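Local atomic coordinates of SidF, inhibitor of growth family, member 3 (Legionella pneumophila subsp. pneumophila, PDB entry 4FYE), a protein that is a Legionella phosphoinositide phosphatase that probably removes the 3-phosphate from phosphatidylinositol 3,4,5-trisphosphate. Residues Lys576-Gln584 against Ser670-Glu678; Glu336-Val347 against Ile396-Thr406. The protein carries 1 engineered substitution. All blocks are in the same frame, centred on the assembly; numbering follows the deposited sequence.

Interaction 1: residues Lys576-Gln584 against Ser670-Glu678; sequences KEQISPVIQ and SEDGLYTGE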
# COMPACT_ATOMS: atom_id res chain seq x y z
N LYS A 576 -26.36 5.14 16.52
CA LYS A 576 -26.59 3.93 15.74
C LYS A 576 -28.06 3.54 15.84
O LYS A 576 -28.73 3.32 14.84
CB LYS A 576 -25.67 2.78 16.22
CG LYS A 576 -25.60 1.55 15.32
CD LYS A 576 -25.24 0.27 16.09
CE LYS A 576 -25.10 -0.93 15.14
NZ LYS A 576 -23.83 -0.92 14.36
N GLU A 577 -28.55 3.47 17.08
CA GLU A 577 -29.96 3.18 17.36
C GLU A 577 -30.96 3.93 16.46
O GLU A 577 -31.95 3.33 16.00
CB GLU A 577 -30.26 3.40 18.85
CG GLU A 577 -30.47 2.10 19.63
CD GLU A 577 -29.66 2.00 20.92
OE1 GLU A 577 -28.72 1.19 20.96
OE2 GLU A 577 -29.95 2.73 21.89
N GLN A 578 -30.72 5.22 16.18
CA GLN A 578 -31.68 5.97 15.37
C GLN A 578 -31.41 5.88 13.87
O GLN A 578 -32.32 5.98 13.05
CB GLN A 578 -31.83 7.43 15.85
CG GLN A 578 -30.93 8.49 15.22
CD GLN A 578 -31.38 9.93 15.56
OE1 GLN A 578 -30.58 10.87 15.51
NE2 GLN A 578 -32.66 10.09 15.90
N ILE A 579 -30.16 5.63 13.53
CA ILE A 579 -29.65 5.71 12.16
C ILE A 579 -29.95 4.41 11.42
O ILE A 579 -30.42 4.40 10.29
CB ILE A 579 -28.14 6.12 12.27
CG1 ILE A 579 -28.02 7.64 12.11
CG2 ILE A 579 -27.15 5.34 11.41
CD1 ILE A 579 -29.08 8.26 11.24
N SER A 580 -29.67 3.31 12.09
CA SER A 580 -29.71 2.01 11.44
C SER A 580 -31.05 1.79 10.76
O SER A 580 -31.07 1.61 9.53
CB SER A 580 -29.40 0.89 12.42
OG SER A 580 -29.61 -0.36 11.80
N PRO A 581 -32.16 1.85 11.54
CA PRO A 581 -33.48 1.47 11.04
C PRO A 581 -33.91 2.35 9.87
O PRO A 581 -34.67 1.88 9.02
CB PRO A 581 -34.40 1.71 12.26
CG PRO A 581 -33.73 2.81 13.02
CD PRO A 581 -32.26 2.50 12.87
N VAL A 582 -33.41 3.60 9.84
CA VAL A 582 -33.61 4.49 8.69
C VAL A 582 -32.79 3.99 7.52
O VAL A 582 -33.24 4.02 6.38
CB VAL A 582 -33.27 5.97 8.97
CG1 VAL A 582 -33.36 6.80 7.69
CG2 VAL A 582 -34.21 6.55 10.03
N ILE A 583 -31.60 3.51 7.80
CA ILE A 583 -30.74 3.09 6.70
C ILE A 583 -31.37 1.89 5.98
O ILE A 583 -31.45 1.83 4.73
CB ILE A 583 -29.29 2.83 7.19
CG1 ILE A 583 -28.61 4.18 7.50
CG2 ILE A 583 -28.50 1.99 6.19
CD1 ILE A 583 -27.29 4.08 8.22
N GLN A 584 -31.87 0.95 6.78
CA GLN A 584 -32.50 -0.25 6.26
C GLN A 584 -33.91 0.00 5.67
O GLN A 584 -34.53 -0.91 5.12
CB GLN A 584 -32.56 -1.29 7.37
CG GLN A 584 -31.24 -1.42 8.11
CD GLN A 584 -31.16 -2.68 8.94
OE1 GLN A 584 -30.85 -2.63 10.13
NE2 GLN A 584 -31.43 -3.83 8.31
N SER A 670 -22.70 -5.45 5.59
CA SER A 670 -23.64 -5.36 6.71
C SER A 670 -25.02 -4.90 6.26
O SER A 670 -25.15 -4.26 5.21
CB SER A 670 -23.16 -4.31 7.70
OG SER A 670 -21.97 -4.74 8.30
N GLU A 671 -26.04 -5.18 7.09
CA GLU A 671 -27.41 -4.62 6.94
C GLU A 671 -27.36 -3.10 6.88
O GLU A 671 -28.12 -2.47 6.16
CB GLU A 671 -28.32 -5.04 8.11
CG GLU A 671 -28.55 -6.54 8.28
CD GLU A 671 -28.76 -7.29 6.95
OE1 GLU A 671 -29.85 -7.88 6.74
OE2 GLU A 671 -27.83 -7.30 6.10
N ASP A 672 -26.43 -2.55 7.64
CA ASP A 672 -26.31 -1.13 7.94
C ASP A 672 -25.36 -0.37 7.04
O ASP A 672 -25.55 0.82 6.83
CB ASP A 672 -25.69 -1.03 9.33
CG ASP A 672 -26.70 -0.80 10.36
OD1 ASP A 672 -27.76 -0.34 9.93
OD2 ASP A 672 -26.47 -1.06 11.57
N GLY A 673 -24.31 -1.04 6.56
CA GLY A 673 -23.10 -0.34 6.13
C GLY A 673 -22.32 0.24 7.32
O GLY A 673 -21.42 1.04 7.13
N LEU A 674 -22.65 -0.14 8.54
CA LEU A 674 -22.06 0.51 9.72
C LEU A 674 -20.97 -0.27 10.46
O LEU A 674 -21.06 -1.50 10.68
CB LEU A 674 -23.17 0.87 10.71
CG LEU A 674 -24.25 1.89 10.27
CD1 LEU A 674 -25.14 2.11 11.50
CD2 LEU A 674 -23.69 3.21 9.75
N TYR A 675 -19.94 0.44 10.89
CA TYR A 675 -18.78 -0.24 11.45
C TYR A 675 -18.99 -0.75 12.88
O TYR A 675 -19.18 0.05 13.78
CB TYR A 675 -17.57 0.68 11.34
CG TYR A 675 -16.39 0.21 12.12
CD1 TYR A 675 -15.53 -0.77 11.57
CD2 TYR A 675 -16.10 0.73 13.38
CE1 TYR A 675 -14.44 -1.21 12.26
CE2 TYR A 675 -15.00 0.27 14.10
CZ TYR A 675 -14.18 -0.68 13.52
OH TYR A 675 -13.09 -1.15 14.19
N THR A 676 -18.89 -2.08 13.09
CA THR A 676 -19.01 -2.73 14.43
C THR A 676 -17.67 -3.07 15.12
O THR A 676 -17.63 -3.35 16.32
CB THR A 676 -19.77 -4.08 14.35
OG1 THR A 676 -19.03 -5.06 13.56
CG2 THR A 676 -21.14 -3.85 13.78
N GLY A 677 -16.58 -3.07 14.38
CA GLY A 677 -15.31 -3.57 14.94
C GLY A 677 -15.17 -5.10 14.95
O GLY A 677 -14.09 -5.64 15.25
N GLU A 678 -16.22 -5.82 14.61
CA GLU A 678 -16.15 -7.28 14.63
C GLU A 678 -14.94 -7.87 13.89
O GLU A 678 -14.26 -8.75 14.42
CB GLU A 678 -17.42 -7.89 14.07
CG GLU A 678 -17.87 -9.17 14.78
CD GLU A 678 -19.38 -9.33 14.75
OE1 GLU A 678 -20.07 -8.53 14.05
OE2 GLU A 678 -19.87 -10.28 15.42
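The hydroxyl of Ser-580 donates a short hydrogen bond to Asp-672, with 2.6 Å between Ser-580 OG and Asp-672 OD1. It uses the syn lone pair of OD1, on the side of the other carboxylate oxygen. With OG anti to the backbone N (chi1 173°), the hydroxyl reaches across to the loop. The side chain of Lys-576, one helical turn earlier, crosses that of Asp-672 at about a right angle. Its NZ stays 3.8 Å from Asp-672 OD2, a long salt bridge.

The same lysine also makes apolar contact. Its CG lies 3.9 Å from Leu-674 CD1, and the two side chains run past each other in opposite directions. Leu-674 splits its two methyls between two isoleucines one helical turn apart. CD1 meets Ile-579 CG2 at 3.8 Å, and CD2 meets Ile-583 CD1 at 4.0 Å. Ile-583 also presses CG2 against the carbonyl O of Asp-672, at 3.2 Å. At the end of the helix the amide of Gln-584 sits against Glu-671: Gln-584 NE2 is 3.3 Å from Glu-671 CB.

Helix 590-614 packs against both segments. The Gln-597 side chain hydrogen-bonds to the carbonyl O of Asp-672, Asn-601 holds the loop backbone at Gly-673 and Tyr-675, and Tyr-600 touches both Lys-576 and Leu-674.

The contact thus joins the last turns of helix 522-583 to the loop before helix 678-681. Asp-672 is buried, and within the contact its carboxylate has one firm bond and one distant ammonium. The serine therefore fixes the carboxylate directionally, while the lysine probably offsets its charge.

Interaction 2: residues Glu336-Val347 against Ile396-Thr406; sequences EKARAQLIKLYV and IQTGSNTEVET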
# COMPACT_ATOMS: atom_id res chain seq x y z
N GLU A 336 -12.41 7.71 -26.23
CA GLU A 336 -11.08 7.94 -25.64
C GLU A 336 -10.63 9.40 -25.85
O GLU A 336 -10.01 10.01 -24.97
CB GLU A 336 -10.05 6.97 -26.24
CG GLU A 336 -8.70 6.93 -25.52
CD GLU A 336 -7.49 6.82 -26.47
OE1 GLU A 336 -6.47 6.20 -26.08
OE2 GLU A 336 -7.56 7.37 -27.61
N LYS A 337 -10.96 9.95 -27.01
CA LYS A 337 -10.51 11.28 -27.38
C LYS A 337 -11.44 12.35 -26.76
O LYS A 337 -11.08 13.53 -26.64
CB LYS A 337 -10.33 11.35 -28.93
CG LYS A 337 -10.43 12.70 -29.67
CD LYS A 337 -9.80 13.98 -29.04
CE LYS A 337 -9.77 15.16 -30.03
NZ LYS A 337 -10.16 16.53 -29.53
N ALA A 338 -12.62 11.92 -26.34
CA ALA A 338 -13.52 12.79 -25.60
C ALA A 338 -13.11 12.91 -24.11
O ALA A 338 -12.97 14.01 -23.58
CB ALA A 338 -14.96 12.28 -25.71
N ARG A 339 -12.89 11.78 -23.44
CA ARG A 339 -12.31 11.85 -22.11
C ARG A 339 -11.02 12.68 -22.09
O ARG A 339 -10.82 13.49 -21.17
CB ARG A 339 -12.10 10.47 -21.42
CG ARG A 339 -11.75 10.62 -19.95
CD ARG A 339 -12.00 9.33 -19.22
NE ARG A 339 -11.50 9.35 -17.85
CZ ARG A 339 -12.26 9.64 -16.78
NH1 ARG A 339 -13.57 9.99 -16.85
NH2 ARG A 339 -11.68 9.58 -15.63
N ALA A 340 -10.14 12.49 -23.08
CA ALA A 340 -8.87 13.25 -23.03
C ALA A 340 -9.16 14.77 -22.96
O ALA A 340 -8.50 15.51 -22.23
CB ALA A 340 -7.98 12.93 -24.25
N GLN A 341 -10.11 15.22 -23.78
CA GLN A 341 -10.39 16.63 -23.92
C GLN A 341 -10.99 17.15 -22.60
O GLN A 341 -10.62 18.20 -22.10
CB GLN A 341 -11.36 16.83 -25.10
CG GLN A 341 -11.52 18.27 -25.50
CD GLN A 341 -12.71 18.51 -26.45
OE1 GLN A 341 -13.77 17.85 -26.37
NE2 GLN A 341 -12.56 19.47 -27.36
N LEU A 342 -11.90 16.39 -22.02
CA LEU A 342 -12.44 16.65 -20.71
C LEU A 342 -11.34 16.75 -19.66
O LEU A 342 -11.37 17.67 -18.85
CB LEU A 342 -13.39 15.53 -20.32
CG LEU A 342 -14.88 15.75 -20.58
CD1 LEU A 342 -15.18 17.04 -21.33
CD2 LEU A 342 -15.51 14.52 -21.21
N ILE A 343 -10.37 15.85 -19.67
CA ILE A 343 -9.36 15.86 -18.62
C ILE A 343 -8.49 17.09 -18.74
O ILE A 343 -8.24 17.81 -17.76
CB ILE A 343 -8.51 14.60 -18.62
CG1 ILE A 343 -9.38 13.46 -18.14
CG2 ILE A 343 -7.29 14.74 -17.69
CD1 ILE A 343 -8.72 12.08 -18.34
N LYS A 344 -8.11 17.36 -19.97
CA LYS A 344 -7.32 18.53 -20.28
C LYS A 344 -8.02 19.84 -19.87
O LYS A 344 -7.42 20.68 -19.26
CB LYS A 344 -6.94 18.56 -21.78
CG LYS A 344 -6.13 19.81 -22.09
CD LYS A 344 -6.11 20.24 -23.55
CE LYS A 344 -5.74 21.71 -23.58
NZ LYS A 344 -5.15 22.07 -24.90
N LEU A 345 -9.28 20.00 -20.22
CA LEU A 345 -9.99 21.21 -19.86
C LEU A 345 -10.18 21.27 -18.36
O LEU A 345 -10.04 22.31 -17.77
CB LEU A 345 -11.34 21.31 -20.60
CG LEU A 345 -11.23 21.71 -22.08
CD1 LEU A 345 -12.50 21.49 -22.90
CD2 LEU A 345 -10.76 23.15 -22.28
N TYR A 346 -10.46 20.13 -17.73
CA TYR A 346 -10.66 20.07 -16.31
C TYR A 346 -9.42 20.58 -15.60
O TYR A 346 -9.54 21.38 -14.61
CB TYR A 346 -11.02 18.65 -15.84
CG TYR A 346 -10.98 18.51 -14.31
CD1 TYR A 346 -11.84 19.23 -13.49
CD2 TYR A 346 -10.08 17.72 -13.71
CE1 TYR A 346 -11.79 19.13 -12.11
CE2 TYR A 346 -10.02 17.60 -12.34
CZ TYR A 346 -10.87 18.33 -11.55
OH TYR A 346 -10.81 18.24 -10.16
N VAL A 347 -8.25 20.13 -16.09
CA VAL A 347 -6.99 20.40 -15.42
C VAL A 347 -6.61 21.87 -15.58
O VAL A 347 -6.10 22.49 -14.65
CB VAL A 347 -5.82 19.53 -15.96
CG1 VAL A 347 -4.49 20.05 -15.41
CG2 VAL A 347 -6.00 18.07 -15.60
N ILE A 396 0.05 14.93 -16.06
CA ILE A 396 -1.16 14.18 -15.94
C ILE A 396 -1.35 13.56 -17.30
O ILE A 396 -1.41 14.29 -18.30
CB ILE A 396 -2.37 15.11 -15.61
CG1 ILE A 396 -2.23 15.71 -14.20
CG2 ILE A 396 -3.73 14.42 -15.83
CD1 ILE A 396 -2.67 14.78 -13.14
N GLN A 397 -1.44 12.24 -17.34
CA GLN A 397 -1.86 11.54 -18.57
C GLN A 397 -3.32 11.80 -18.96
O GLN A 397 -4.21 11.43 -18.19
CB GLN A 397 -1.77 10.05 -18.35
CG GLN A 397 -0.40 9.47 -18.29
CD GLN A 397 0.42 9.94 -19.45
OE1 GLN A 397 1.39 10.70 -19.26
NE2 GLN A 397 0.00 9.56 -20.67
N THR A 398 -3.57 12.35 -20.14
CA THR A 398 -4.95 12.62 -20.60
C THR A 398 -5.51 11.52 -21.49
O THR A 398 -6.68 11.19 -21.44
CB THR A 398 -5.07 13.95 -21.36
OG1 THR A 398 -4.33 13.87 -22.56
CG2 THR A 398 -4.54 15.13 -20.53
N GLY A 399 -4.64 10.96 -22.32
CA GLY A 399 -5.00 9.91 -23.23
C GLY A 399 -3.74 9.11 -23.49
O GLY A 399 -2.68 9.35 -22.86
N SER A 400 -3.82 8.15 -24.42
CA SER A 400 -2.70 7.23 -24.64
C SER A 400 -1.52 7.92 -25.34
O SER A 400 -0.41 7.46 -25.22
CB SER A 400 -3.14 5.93 -25.33
OG SER A 400 -3.39 6.19 -26.69
N ASN A 401 -1.73 9.03 -26.00
CA ASN A 401 -0.59 9.74 -26.57
C ASN A 401 -0.49 11.19 -26.14
O ASN A 401 0.13 11.99 -26.82
CB ASN A 401 -0.64 9.65 -28.10
CG ASN A 401 0.75 9.59 -28.74
OD1 ASN A 401 1.77 9.75 -28.06
ND2 ASN A 401 0.78 9.38 -30.06
N THR A 402 -1.10 11.54 -25.01
CA THR A 402 -1.28 12.96 -24.66
C THR A 402 -1.14 13.16 -23.16
O THR A 402 -1.64 12.37 -22.37
CB THR A 402 -2.70 13.47 -25.01
OG1 THR A 402 -3.68 12.53 -24.52
CG2 THR A 402 -2.90 13.72 -26.53
N GLU A 403 -0.54 14.27 -22.78
CA GLU A 403 -0.43 14.58 -21.37
C GLU A 403 -0.45 16.09 -21.18
O GLU A 403 -0.27 16.82 -22.14
CB GLU A 403 0.85 13.97 -20.82
CG GLU A 403 2.06 14.57 -21.50
CD GLU A 403 3.36 13.86 -21.19
OE1 GLU A 403 4.41 14.49 -21.36
OE2 GLU A 403 3.36 12.68 -20.82
N VAL A 404 -0.67 16.56 -19.95
CA VAL A 404 -0.62 17.99 -19.63
C VAL A 404 0.15 18.21 -18.36
O VAL A 404 0.26 17.30 -17.53
CB VAL A 404 -2.05 18.61 -19.54
CG1 VAL A 404 -2.76 18.46 -20.90
CG2 VAL A 404 -2.90 17.95 -18.44
N GLU A 405 0.67 19.42 -18.18
CA GLU A 405 1.47 19.70 -16.99
C GLU A 405 0.69 20.62 -16.06
O GLU A 405 0.05 21.53 -16.56
CB GLU A 405 2.80 20.38 -17.41
CG GLU A 405 3.91 19.40 -17.79
CD GLU A 405 5.31 19.93 -17.43
OE1 GLU A 405 5.96 19.34 -16.52
OE2 GLU A 405 5.77 20.93 -18.04
N THR A 406 0.73 20.40 -14.75
CA THR A 406 0.04 21.26 -13.80
C THR A 406 0.72 21.28 -12.46
O THR A 406 1.25 20.28 -11.99
CB THR A 406 -1.27 20.63 -13.25
OG1 THR A 406 -1.60 19.42 -13.92
CG2 THR A 406 -2.39 21.59 -13.19
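Ala-340 lies against the backbone of Thr-398, and here the packing is tight. The two CA atoms are 4.7 Å apart, and the Ala-340 CA-H points to the carbonyl O of Thr-398. The small Ala-340 and the neighbouring Gly-399 let the helix axis come within 6.7 Å of strand 396-399, at 145° between their directions. Ile-343 continues the close side. Its CG2 branch is turned toward the strands and meets both Ile-396 CG2 and Thr-398 CG2, each at 4.0 Å. Strand 402-406 runs nearly parallel to the helix, 9° apart, at a wider axis spacing of 9.2 Å. Val-347 bridges this gap: its CG1 touches Thr-406 OG1 at 3.3 Å and Val-404 CG2 at 4.0 Å.

The solvent side is looser. Exposed Lys-344 lays CG on Val-404 CG1, at 3.8 Å, and its extended chain leads away. At the turn, exposed Ser-400 donates from OG to Glu-336 OE1 at 3.1 Å, on the syn side of the carboxylate.

Helix 284-311 also packs on Ile-343 and Ile-396. The arrangement is that of an alpha/beta layer: a helix lies on one face of a beta hairpin, whose strands are joined by a type I turn from Gly-399 to Thr-402.

In the fold
The two contacts are separate. Their centres are about 40 Å apart and their nearest atoms about 26 Å apart. Both segments of interaction 2 precede those of interaction 1 in the chain. All four belong to the phosphoinositide phosphatase region. Interaction 2 involves a mixed four-stranded beta-sheet, in the order 391-399, 402-416, 353-360, 641-645. Helix 335-349 comes just before strand 353-360 in the chain. Strand 641-645 lies in sequence between the two segments of interaction 1, at one edge of the beta-sheet. The chain between the two segments of interaction 1 thus supplies an edge strand of the beta-sheet used by interaction 2, although the two contacts do not touch.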